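Local coordinates for particle-associated glycoside hydrolase (Acinetobacter phage Fri1, PDB 6C72), which probably hydrolyses glycosidic bonds of the Acinetobacter baumannii capsular polysaccharide, as a trimeric phage tailspike depolymerase that opens the way to the host cell surface, at residues A139-N144 against T197-S202; I222-D227 against E242-R247; S228-W233 against N256-N261; D279-N284 against T316-V321. All coordinates share one frame; numbering follows the deposited sequence.

Contact 1 of 4, residues A139-N144 against T197-S202; sequences AMAKSN and TGAGVS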
# COMPACT_ATOMS: atom_id res chain seq x y z
N ALA A 139 6.26 17.51 -30.91
CA ALA A 139 6.15 16.13 -31.35
C ALA A 139 4.83 15.55 -30.90
O ALA A 139 4.35 15.81 -29.79
CB ALA A 139 7.30 15.27 -30.83
N MET A 140 4.24 14.77 -31.78
CA MET A 140 3.09 13.95 -31.45
C MET A 140 3.62 12.57 -31.09
O MET A 140 4.34 11.95 -31.89
CB MET A 140 2.13 13.91 -32.64
CG MET A 140 0.80 13.27 -32.41
SD MET A 140 -0.31 13.46 -33.84
CE MET A 140 -0.14 15.22 -34.15
N ALA A 141 3.36 12.13 -29.86
CA ALA A 141 3.80 10.81 -29.43
C ALA A 141 3.09 9.72 -30.25
O ALA A 141 1.95 9.88 -30.70
CB ALA A 141 3.52 10.61 -27.94
N LYS A 142 3.79 8.61 -30.44
CA LYS A 142 3.25 7.45 -31.13
C LYS A 142 3.50 6.22 -30.26
O LYS A 142 4.43 6.20 -29.44
CB LYS A 142 3.89 7.29 -32.52
CG LYS A 142 3.67 8.50 -33.44
CD LYS A 142 2.19 8.85 -33.55
CE LYS A 142 1.95 10.25 -34.11
NZ LYS A 142 2.15 10.31 -35.59
N SER A 143 2.70 5.18 -30.46
CA SER A 143 2.68 4.08 -29.50
C SER A 143 4.04 3.39 -29.39
O SER A 143 4.74 3.18 -30.38
CB SER A 143 1.60 3.07 -29.88
OG SER A 143 0.31 3.64 -29.73
N ASN A 144 4.42 3.09 -28.14
CA ASN A 144 5.62 2.32 -27.84
C ASN A 144 6.89 3.02 -28.33
O ASN A 144 7.89 2.38 -28.66
CB ASN A 144 5.52 0.90 -28.41
CG ASN A 144 4.26 0.17 -27.94
OD1 ASN A 144 3.47 -0.32 -28.75
ND2 ASN A 144 4.08 0.11 -26.63
N THR A 197 -0.41 4.37 -26.90
CA THR A 197 -0.15 3.57 -25.72
C THR A 197 1.34 3.30 -25.58
O THR A 197 2.04 3.07 -26.57
CB THR A 197 -0.87 2.23 -25.81
OG1 THR A 197 -0.47 1.56 -27.02
CG2 THR A 197 -2.38 2.43 -25.80
N GLY A 198 1.81 3.28 -24.33
CA GLY A 198 3.18 2.87 -24.07
C GLY A 198 4.24 3.85 -24.53
O GLY A 198 5.38 3.45 -24.73
N ALA A 199 3.86 5.10 -24.76
CA ALA A 199 4.81 6.14 -25.08
C ALA A 199 5.49 6.64 -23.81
O ALA A 199 5.04 6.38 -22.70
CB ALA A 199 4.12 7.29 -25.80
N GLY A 200 6.58 7.39 -24.00
CA GLY A 200 7.30 7.92 -22.86
C GLY A 200 8.25 9.04 -23.23
O GLY A 200 8.45 9.37 -24.41
N VAL A 201 8.85 9.62 -22.20
CA VAL A 201 9.87 10.65 -22.32
C VAL A 201 10.78 10.53 -21.11
O VAL A 201 10.34 10.16 -20.02
CB VAL A 201 9.25 12.07 -22.41
CG1 VAL A 201 8.44 12.39 -21.15
CG2 VAL A 201 10.36 13.13 -22.63
N SER A 202 12.07 10.82 -21.31
CA SER A 202 12.99 10.74 -20.19
C SER A 202 14.26 11.55 -20.46
O SER A 202 14.58 11.89 -21.60
CB SER A 202 13.37 9.30 -19.85
OG SER A 202 14.21 8.75 -20.82
O HOH W 1 -2.15 2.16 -29.17
O HOH W 2 1.34 -0.15 -26.54
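Ala141 meets Ala199 methyl to methyl, with the two CB atoms 4.0 Å apart. This is the apolar end of the contact, and Tyr190 and Val192 of strand 188-192 also pack on Ala141. Lys142 turns its side chain away from 197-202 and touches it through the backbone: its carbonyl O lies near the Ala199 methyl. The lysine NZ forms a salt bridge with Asp118 of helix 110-122 and a hydrogen bond with Ser156 of a second subunit. Ser143 carries the polar half. Its OG stands beside its own backbone N, opposite the carbonyl carbon (chi1 -67°), and takes a nearly straight hydrogen bond from Thr197 N, 3.0 Å away from OG. Water 1 joins Ser143 OG to Thr197 OG1. Asn144 N gives a hydrogen bond to Thr197 O at 2.9 Å, bent at the hydrogen (140°) but within the carbonyl plane. Asn144 CA also makes a CA-H...O contact with Gly198 O at 3.3 Å. The amide of Asn144 folds back toward Thr197, and its ND2 donates to water 2, which also lies very close to Thr197 OG1, so that link is doubtful. The contact ties the turn after strand 133-140 to the loop leading into strand 200-202 in the parallel beta-helix. Phe154, Phe151 and Tyr175 of the second subunit pack on Ser143, Asn144 and Thr197. Two direct bonds and the bridge through water 1 join this loop pair at the subunit interface, so its cohesion is mainly polar, with one small methyl contact behind it.

Contact 2 of 4, residues I222-D227 against E242-R247; sequences IKIIGD and EGLYIR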
# COMPACT_ATOMS: atom_id res chain seq x y z
N ILE A 222 4.01 18.41 -21.36
CA ILE A 222 3.45 17.12 -21.73
C ILE A 222 1.94 17.22 -21.56
O ILE A 222 1.46 17.53 -20.47
CB ILE A 222 4.01 15.97 -20.88
CG1 ILE A 222 5.54 16.00 -20.86
CG2 ILE A 222 3.49 14.62 -21.40
CD1 ILE A 222 6.15 15.04 -19.86
N LYS A 223 1.22 17.00 -22.65
CA LYS A 223 -0.24 16.88 -22.65
C LYS A 223 -0.57 15.43 -22.99
O LYS A 223 -0.24 14.96 -24.09
CB LYS A 223 -0.89 17.84 -23.64
CG LYS A 223 -2.39 17.68 -23.74
CD LYS A 223 -3.07 18.68 -24.69
CE LYS A 223 -4.58 18.38 -24.70
NZ LYS A 223 -5.41 19.18 -25.65
N ILE A 224 -1.22 14.73 -22.07
CA ILE A 224 -1.47 13.30 -22.20
C ILE A 224 -2.95 13.07 -22.43
O ILE A 224 -3.78 13.41 -21.58
CB ILE A 224 -0.97 12.53 -20.97
CG1 ILE A 224 0.54 12.71 -20.80
CG2 ILE A 224 -1.31 11.06 -21.12
CD1 ILE A 224 1.09 12.03 -19.52
N ILE A 225 -3.28 12.51 -23.59
CA ILE A 225 -4.61 11.95 -23.85
C ILE A 225 -4.57 10.43 -23.93
O ILE A 225 -5.59 9.79 -23.64
CB ILE A 225 -5.22 12.53 -25.15
CG1 ILE A 225 -4.95 14.02 -25.27
CG2 ILE A 225 -6.73 12.26 -25.24
CD1 ILE A 225 -5.44 14.59 -26.59
N GLY A 226 -3.42 9.84 -24.27
CA GLY A 226 -3.29 8.41 -24.44
C GLY A 226 -3.12 7.68 -23.12
O GLY A 226 -3.43 8.19 -22.04
N ASP A 227 -2.58 6.47 -23.22
CA ASP A 227 -2.62 5.48 -22.16
C ASP A 227 -1.22 4.95 -21.88
O ASP A 227 -0.40 4.83 -22.79
CB ASP A 227 -3.55 4.32 -22.57
CG ASP A 227 -3.81 3.37 -21.45
OD1 ASP A 227 -4.49 3.75 -20.46
OD2 ASP A 227 -3.31 2.22 -21.56
N GLU A 242 0.57 24.48 -17.93
CA GLU A 242 1.12 23.45 -17.06
C GLU A 242 2.32 22.78 -17.71
O GLU A 242 2.37 22.61 -18.93
CB GLU A 242 0.07 22.37 -16.72
CG GLU A 242 -0.95 22.79 -15.67
CD GLU A 242 -2.16 23.47 -16.28
OE1 GLU A 242 -2.45 23.22 -17.47
OE2 GLU A 242 -2.81 24.27 -15.57
N GLY A 243 3.26 22.36 -16.87
CA GLY A 243 4.31 21.50 -17.37
C GLY A 243 3.79 20.13 -17.79
O GLY A 243 4.26 19.55 -18.76
N LEU A 244 2.80 19.62 -17.06
CA LEU A 244 2.16 18.33 -17.34
C LEU A 244 0.65 18.51 -17.24
O LEU A 244 0.16 19.13 -16.29
CB LEU A 244 2.64 17.27 -16.34
CG LEU A 244 1.88 15.94 -16.28
CD1 LEU A 244 2.02 15.12 -17.56
CD2 LEU A 244 2.30 15.12 -15.05
N TYR A 245 -0.07 17.97 -18.22
CA TYR A 245 -1.52 18.11 -18.30
C TYR A 245 -2.08 16.80 -18.84
O TYR A 245 -1.70 16.37 -19.94
CB TYR A 245 -1.90 19.29 -19.19
CG TYR A 245 -3.38 19.58 -19.33
CD1 TYR A 245 -4.01 20.46 -18.47
CD2 TYR A 245 -4.13 19.00 -20.35
CE1 TYR A 245 -5.36 20.75 -18.60
CE2 TYR A 245 -5.48 19.29 -20.50
CZ TYR A 245 -6.09 20.16 -19.61
OH TYR A 245 -7.43 20.46 -19.75
N ILE A 246 -2.96 16.15 -18.08
CA ILE A 246 -3.45 14.83 -18.44
C ILE A 246 -4.97 14.90 -18.59
O ILE A 246 -5.69 15.06 -17.59
CB ILE A 246 -3.05 13.78 -17.42
CG1 ILE A 246 -1.53 13.87 -17.15
CG2 ILE A 246 -3.49 12.41 -17.91
CD1 ILE A 246 -0.97 12.75 -16.30
N ARG A 247 -5.45 14.71 -19.81
CA ARG A 247 -6.89 14.74 -20.04
C ARG A 247 -7.21 13.77 -21.17
O ARG A 247 -6.91 14.05 -22.33
CB ARG A 247 -7.36 16.15 -20.38
CG ARG A 247 -8.85 16.26 -20.48
CD ARG A 247 -9.34 17.60 -20.97
NE ARG A 247 -10.77 17.64 -20.80
CZ ARG A 247 -11.59 18.48 -21.42
NH1 ARG A 247 -11.10 19.36 -22.29
NH2 ARG A 247 -12.90 18.42 -21.18
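Ile224 reaches two methyls of the facing strand with its CD1, 3.8 Å from Leu244 CD1 and 3.9 Å from Ile246 CD1. It runs side by side with Ile246 and crosses Leu244 at a slant. With chi1 168° and chi2 66°, Leu244 turns CD1 toward the neighbouring strand. There CD1 also touches Ile222 CB at 4.0 Å. These residues line the interior of the parallel beta-helix, where Phe229, His257 and Phe259 also pack on them. On the outer face Lys223 and Tyr245 point the same way, and Lys223 CG lies 4.0 Å from Tyr245 CD2. Lys223 NZ continues outward to Asn164 of a second subunit, while Arg247 forms a salt bridge with Asp310. Between the two faces, four backbone bonds join the strands. Ile222 N donates to Gly243 O, Tyr245 N to Ile222 O at 2.8 Å, Ile224 N to Tyr245 O at 2.7 Å, and Arg247 N to Ile224 O. Ile225 ends the pairing, its CG2 resting 3.4 Å from Arg247 O. The strand axes are 10° apart, as expected for neighbouring coils of a solenoid. The chemistry divides by face: branched aliphatic chains pack in the interior, whereas on the outside the lysine stem lies along the tyrosine ring and its amino group reaches a second subunit. The backbone bonds satisfy the polar atoms between them.

Contact 3 of 4, residues S228-W233 against N256-N261; sequences SFTAKW and NHYFEN. With ZN (zinc ion), chain M.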
# COMPACT_ATOMS: atom_id res chain seq x y z
N SER A 228 -0.96 4.63 -20.61
CA SER A 228 0.30 4.01 -20.16
C SER A 228 1.53 4.81 -20.61
O SER A 228 2.45 4.29 -21.24
CB SER A 228 0.41 2.56 -20.62
OG SER A 228 -0.61 1.76 -20.04
N PHE A 229 1.54 6.08 -20.24
CA PHE A 229 2.68 6.95 -20.46
C PHE A 229 3.65 6.83 -19.28
O PHE A 229 3.23 6.54 -18.15
CB PHE A 229 2.22 8.39 -20.61
CG PHE A 229 3.30 9.34 -21.03
CD1 PHE A 229 3.62 9.50 -22.37
CD2 PHE A 229 4.02 10.05 -20.07
CE1 PHE A 229 4.63 10.38 -22.76
CE2 PHE A 229 5.02 10.92 -20.43
CZ PHE A 229 5.33 11.10 -21.78
N THR A 230 4.94 7.02 -19.56
CA THR A 230 5.98 6.91 -18.54
C THR A 230 7.01 8.02 -18.70
O THR A 230 7.52 8.24 -19.80
CB THR A 230 6.67 5.54 -18.62
OG1 THR A 230 5.69 4.50 -18.47
CG2 THR A 230 7.75 5.42 -17.57
N ALA A 231 7.36 8.70 -17.60
CA ALA A 231 8.38 9.73 -17.62
C ALA A 231 9.33 9.56 -16.44
O ALA A 231 8.89 9.30 -15.31
CB ALA A 231 7.77 11.14 -17.59
N LYS A 232 10.63 9.68 -16.72
CA LYS A 232 11.68 9.57 -15.71
C LYS A 232 12.74 10.63 -15.95
O LYS A 232 13.16 10.86 -17.09
CB LYS A 232 12.32 8.19 -15.72
CG LYS A 232 11.39 7.10 -15.29
CD LYS A 232 11.94 5.72 -15.56
CE LYS A 232 10.97 4.64 -15.07
NZ LYS A 232 11.69 3.39 -14.67
N TRP A 233 13.18 11.28 -14.87
CA TRP A 233 14.23 12.31 -14.92
C TRP A 233 13.88 13.39 -15.96
O TRP A 233 14.64 13.67 -16.89
CB TRP A 233 15.59 11.69 -15.21
CG TRP A 233 16.01 10.73 -14.17
CD1 TRP A 233 16.01 9.37 -14.26
CD2 TRP A 233 16.52 11.05 -12.87
NE1 TRP A 233 16.49 8.81 -13.09
CE2 TRP A 233 16.80 9.82 -12.22
CE3 TRP A 233 16.76 12.25 -12.18
CZ2 TRP A 233 17.31 9.76 -10.92
CZ3 TRP A 233 17.26 12.18 -10.89
CH2 TRP A 233 17.54 10.95 -10.28
N ASN A 256 -2.82 4.40 -16.08
CA ASN A 256 -1.56 3.70 -15.85
C ASN A 256 -0.36 4.59 -16.16
O ASN A 256 0.60 4.18 -16.81
CB ASN A 256 -1.52 2.40 -16.67
CG ASN A 256 -0.37 1.50 -16.29
OD1 ASN A 256 0.05 1.48 -15.13
ND2 ASN A 256 0.16 0.76 -17.25
N HIS A 257 -0.42 5.85 -15.72
CA HIS A 257 0.66 6.78 -15.98
C HIS A 257 1.61 6.82 -14.80
O HIS A 257 1.19 6.90 -13.65
CB HIS A 257 0.12 8.17 -16.28
CG HIS A 257 -0.84 8.20 -17.43
ND1 HIS A 257 -0.56 7.62 -18.64
CD2 HIS A 257 -2.06 8.77 -17.56
CE1 HIS A 257 -1.57 7.82 -19.47
NE2 HIS A 257 -2.49 8.52 -18.84
N TYR A 258 2.90 6.81 -15.09
CA TYR A 258 3.92 6.69 -14.06
C TYR A 258 4.98 7.76 -14.25
O TYR A 258 5.50 7.93 -15.36
CB TYR A 258 4.54 5.30 -14.10
CG TYR A 258 5.50 5.07 -12.98
CD1 TYR A 258 5.06 4.78 -11.71
CD2 TYR A 258 6.87 5.18 -13.20
CE1 TYR A 258 5.95 4.58 -10.67
CE2 TYR A 258 7.76 4.98 -12.18
CZ TYR A 258 7.30 4.69 -10.92
OH TYR A 258 8.20 4.51 -9.90
N PHE A 259 5.31 8.46 -13.17
CA PHE A 259 6.31 9.51 -13.17
C PHE A 259 7.25 9.31 -11.99
O PHE A 259 6.79 9.12 -10.86
CB PHE A 259 5.67 10.90 -13.09
CG PHE A 259 4.63 11.15 -14.15
CD1 PHE A 259 3.31 10.73 -13.97
CD2 PHE A 259 4.98 11.78 -15.34
CE1 PHE A 259 2.35 10.94 -14.95
CE2 PHE A 259 4.02 12.01 -16.33
CZ PHE A 259 2.69 11.58 -16.13
N GLU A 260 8.55 9.32 -12.26
CA GLU A 260 9.54 9.18 -11.20
C GLU A 260 10.70 10.13 -11.44
O GLU A 260 11.12 10.32 -12.58
CB GLU A 260 10.07 7.75 -11.12
CG GLU A 260 10.92 7.52 -9.88
CD GLU A 260 11.38 6.10 -9.77
OE1 GLU A 260 10.81 5.24 -10.49
OE2 GLU A 260 12.32 5.83 -8.98
N ASN A 261 11.20 10.74 -10.37
CA ASN A 261 12.37 11.61 -10.46
C ASN A 261 12.13 12.78 -11.41
O ASN A 261 13.02 13.16 -12.17
CB ASN A 261 13.62 10.82 -10.87
CG ASN A 261 13.98 9.74 -9.87
OD1 ASN A 261 14.15 10.01 -8.69
ND2 ASN A 261 14.07 8.50 -10.34
ZN ZN M . 12.37 3.53 -8.38
O HOH W 3 3.35 3.62 -17.51
O HOH W 4 12.28 3.61 -12.24
O HOH W 5 12.96 3.79 -6.31
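Phe229 and Phe259 pack inside the parallel beta-helix, where strands 230-232 and 256-260 are neighbouring rungs. Phe259 CE2 approaches the edge of the Phe229 ring at 4.2 Å, and Phe259 CD2 touches Ala231 CB at 3.6 Å. His257 belongs to this tight side too: its ND1 accepts a hydrogen bond from Phe229 N at 3.1 Å, with the donor in the ring plane. Four backbone bonds then alternate between the strands, from Tyr258 N to Phe229 O through to Trp233 N to Glu260 O.

The outer face is looser and wetter. Lys232 CE only skirts the edge of the Tyr258 ring. Water 4 donates to Glu260 OE1 and lies very close to Lys232 NZ, a link too short to be certain. Tyr258 OH donates to that same OE1 from above the carboxylate plane. Glu260 OE2 binds the zinc ion and also meets Asn256 of a third subunit. At the coil corners, Asn256 ND2 donates to Ser228 OG, and Asn261 stacks on Trp233 with amide and indole planes 13° apart. Asn261 OD1 bonds Asn284. Asn261 CB sits over the centre of the six-membered indole ring, 3.5 Å from its centroid.

Contact 4 of 4, residues D279-N284 against T316-V321; sequences DVTFKN and TLINCV
Ile318 N donates to Phe282 O at 2.8 Å, almost perfectly straight at the hydrogen (177°). Three further backbone bonds accompany it: Thr316 N to Val280 O, Phe282 N to Thr316 O, and Asn284 N to Ile318 O at 3.0 Å. They join strands 280-283 and 316-318 as parallel neighbours in the beta-helix. Water extends the polar network at both ends. Water 6 bonds Val280 O and Thr316 OG1. At the other end Asn284 OD1 accepts from two waters; water 7 also donates to Asn319 O, and water 8 accepts from Asn319 ND2. The two asparagine amides lie side by side with planes 13° apart, OD1 of Asn284 being 3.7 Å from ND2 of Asn319. Their other ends are held by Asn261 and Arg354. Packing follows on the interior face. Phe282 CD1 meets Leu317 CD2 at 3.7 Å, and Phe282 CB lies 3.7 Å from Cys320 SG. The Phe282 ring also stacks on Phe259 and meets Phe287 edge to face. On the outer face Thr281 CG2 touches Ile318 CD1 at 4.1 Å. The asparagines lie side by side at the coil corner with water shared between them, while the interior is aromatic and aliphatic with a sulfur contact. The contact thus combines a hydrated corner with an apolar core across one coil step.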
# COMPACT_ATOMS: atom_id res chain seq x y z
N ASP A 279 -5.53 6.08 -12.19
CA ASP A 279 -4.39 5.23 -11.87
C ASP A 279 -3.07 5.88 -12.32
O ASP A 279 -2.38 5.41 -13.23
CB ASP A 279 -4.57 3.82 -12.45
CG ASP A 279 -5.55 2.98 -11.62
OD1 ASP A 279 -6.78 3.03 -11.86
OD2 ASP A 279 -5.06 2.29 -10.71
N VAL A 280 -2.74 6.96 -11.63
CA VAL A 280 -1.53 7.73 -11.88
C VAL A 280 -0.66 7.71 -10.64
O VAL A 280 -1.16 7.88 -9.52
CB VAL A 280 -1.88 9.18 -12.28
CG1 VAL A 280 -0.61 9.97 -12.62
CG2 VAL A 280 -2.89 9.17 -13.41
N THR A 281 0.64 7.52 -10.82
CA THR A 281 1.56 7.49 -9.70
C THR A 281 2.72 8.45 -9.93
O THR A 281 3.36 8.43 -10.99
CB THR A 281 2.09 6.07 -9.45
OG1 THR A 281 1.00 5.22 -9.09
CG2 THR A 281 3.11 6.07 -8.33
N PHE A 282 2.98 9.29 -8.93
CA PHE A 282 4.17 10.11 -8.87
C PHE A 282 5.03 9.60 -7.72
O PHE A 282 4.54 9.46 -6.60
CB PHE A 282 3.82 11.58 -8.64
CG PHE A 282 3.01 12.20 -9.76
CD1 PHE A 282 1.61 12.12 -9.75
CD2 PHE A 282 3.63 12.87 -10.80
CE1 PHE A 282 0.86 12.70 -10.77
CE2 PHE A 282 2.88 13.45 -11.82
CZ PHE A 282 1.49 13.36 -11.81
N LYS A 283 6.29 9.29 -8.01
CA LYS A 283 7.25 8.83 -7.01
C LYS A 283 8.50 9.69 -7.09
O LYS A 283 9.10 9.81 -8.16
CB LYS A 283 7.61 7.37 -7.21
CG LYS A 283 8.48 6.80 -6.10
CD LYS A 283 9.25 5.59 -6.61
CE LYS A 283 8.42 4.32 -6.52
NZ LYS A 283 8.53 3.71 -5.14
N ASN A 284 8.89 10.29 -5.96
CA ASN A 284 10.09 11.13 -5.87
C ASN A 284 10.07 12.22 -6.94
O ASN A 284 11.06 12.46 -7.64
CB ASN A 284 11.37 10.29 -5.96
CG ASN A 284 12.61 11.07 -5.51
OD1 ASN A 284 12.55 11.90 -4.59
ND2 ASN A 284 13.75 10.79 -6.15
N THR A 316 -1.68 8.31 -6.70
CA THR A 316 -0.80 8.09 -5.57
C THR A 316 0.44 8.96 -5.73
O THR A 316 1.15 8.86 -6.73
CB THR A 316 -0.42 6.61 -5.44
OG1 THR A 316 -1.62 5.83 -5.36
CG2 THR A 316 0.40 6.37 -4.19
N LEU A 317 0.70 9.77 -4.72
CA LEU A 317 1.88 10.63 -4.66
C LEU A 317 2.76 10.15 -3.50
O LEU A 317 2.39 10.31 -2.33
CB LEU A 317 1.46 12.08 -4.50
CG LEU A 317 0.51 12.51 -5.63
CD1 LEU A 317 -0.92 12.77 -5.13
CD2 LEU A 317 1.06 13.70 -6.41
N ILE A 318 3.91 9.55 -3.83
CA ILE A 318 4.80 8.93 -2.85
C ILE A 318 6.10 9.74 -2.83
O ILE A 318 6.74 9.92 -3.88
CB ILE A 318 5.11 7.47 -3.21
CG1 ILE A 318 3.84 6.74 -3.64
CG2 ILE A 318 5.78 6.77 -2.04
CD1 ILE A 318 4.12 5.43 -4.41
N ASN A 319 6.49 10.20 -1.64
CA ASN A 319 7.77 10.87 -1.44
C ASN A 319 7.94 12.03 -2.42
O ASN A 319 8.99 12.21 -3.04
CB ASN A 319 8.93 9.86 -1.56
CG ASN A 319 10.26 10.46 -1.17
OD1 ASN A 319 10.33 11.43 -0.42
ND2 ASN A 319 11.34 9.88 -1.69
N CYS A 320 6.89 12.82 -2.57
CA CYS A 320 6.90 13.99 -3.44
C CYS A 320 7.01 15.25 -2.60
O CYS A 320 6.73 15.24 -1.40
CB CYS A 320 5.63 14.04 -4.31
SG CYS A 320 5.54 12.70 -5.53
N VAL A 321 7.45 16.33 -3.24
CA VAL A 321 7.56 17.64 -2.61
C VAL A 321 6.61 18.60 -3.31
O VAL A 321 6.61 18.69 -4.54
CB VAL A 321 9.00 18.18 -2.65
CG1 VAL A 321 9.03 19.63 -2.12
CG2 VAL A 321 9.94 17.29 -1.85
O HOH W 6 -2.21 5.56 -8.01
O HOH W 7 11.06 13.85 -3.45
O HOH W 8 13.49 11.96 -1.84

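In the fold
All four contacts join successive coils of the parallel beta-helix. Contacts 2 and 3 are buried; contacts 1 and 4 are partly buried. Contact 1 is mostly loop pairing at a subunit interface and relies on polar bonds and water. The other three use regular parallel strands. Strand 200-202 of contact 1 lies beside 230-232 of contact 3, whereas 139-144 ends a strand on the face of contact 2. Contact 4 continues the first face, with 280-283 beside 255-260. Contact 2 supplies another face, and its aliphatic chains meet the aromatic residues of contacts 3 and 4 in the interior. Asn261 and Asn284 link the corners of contacts 3 and 4. Zinc is bound in contact 3, with Lys283 of contact 4 nearby.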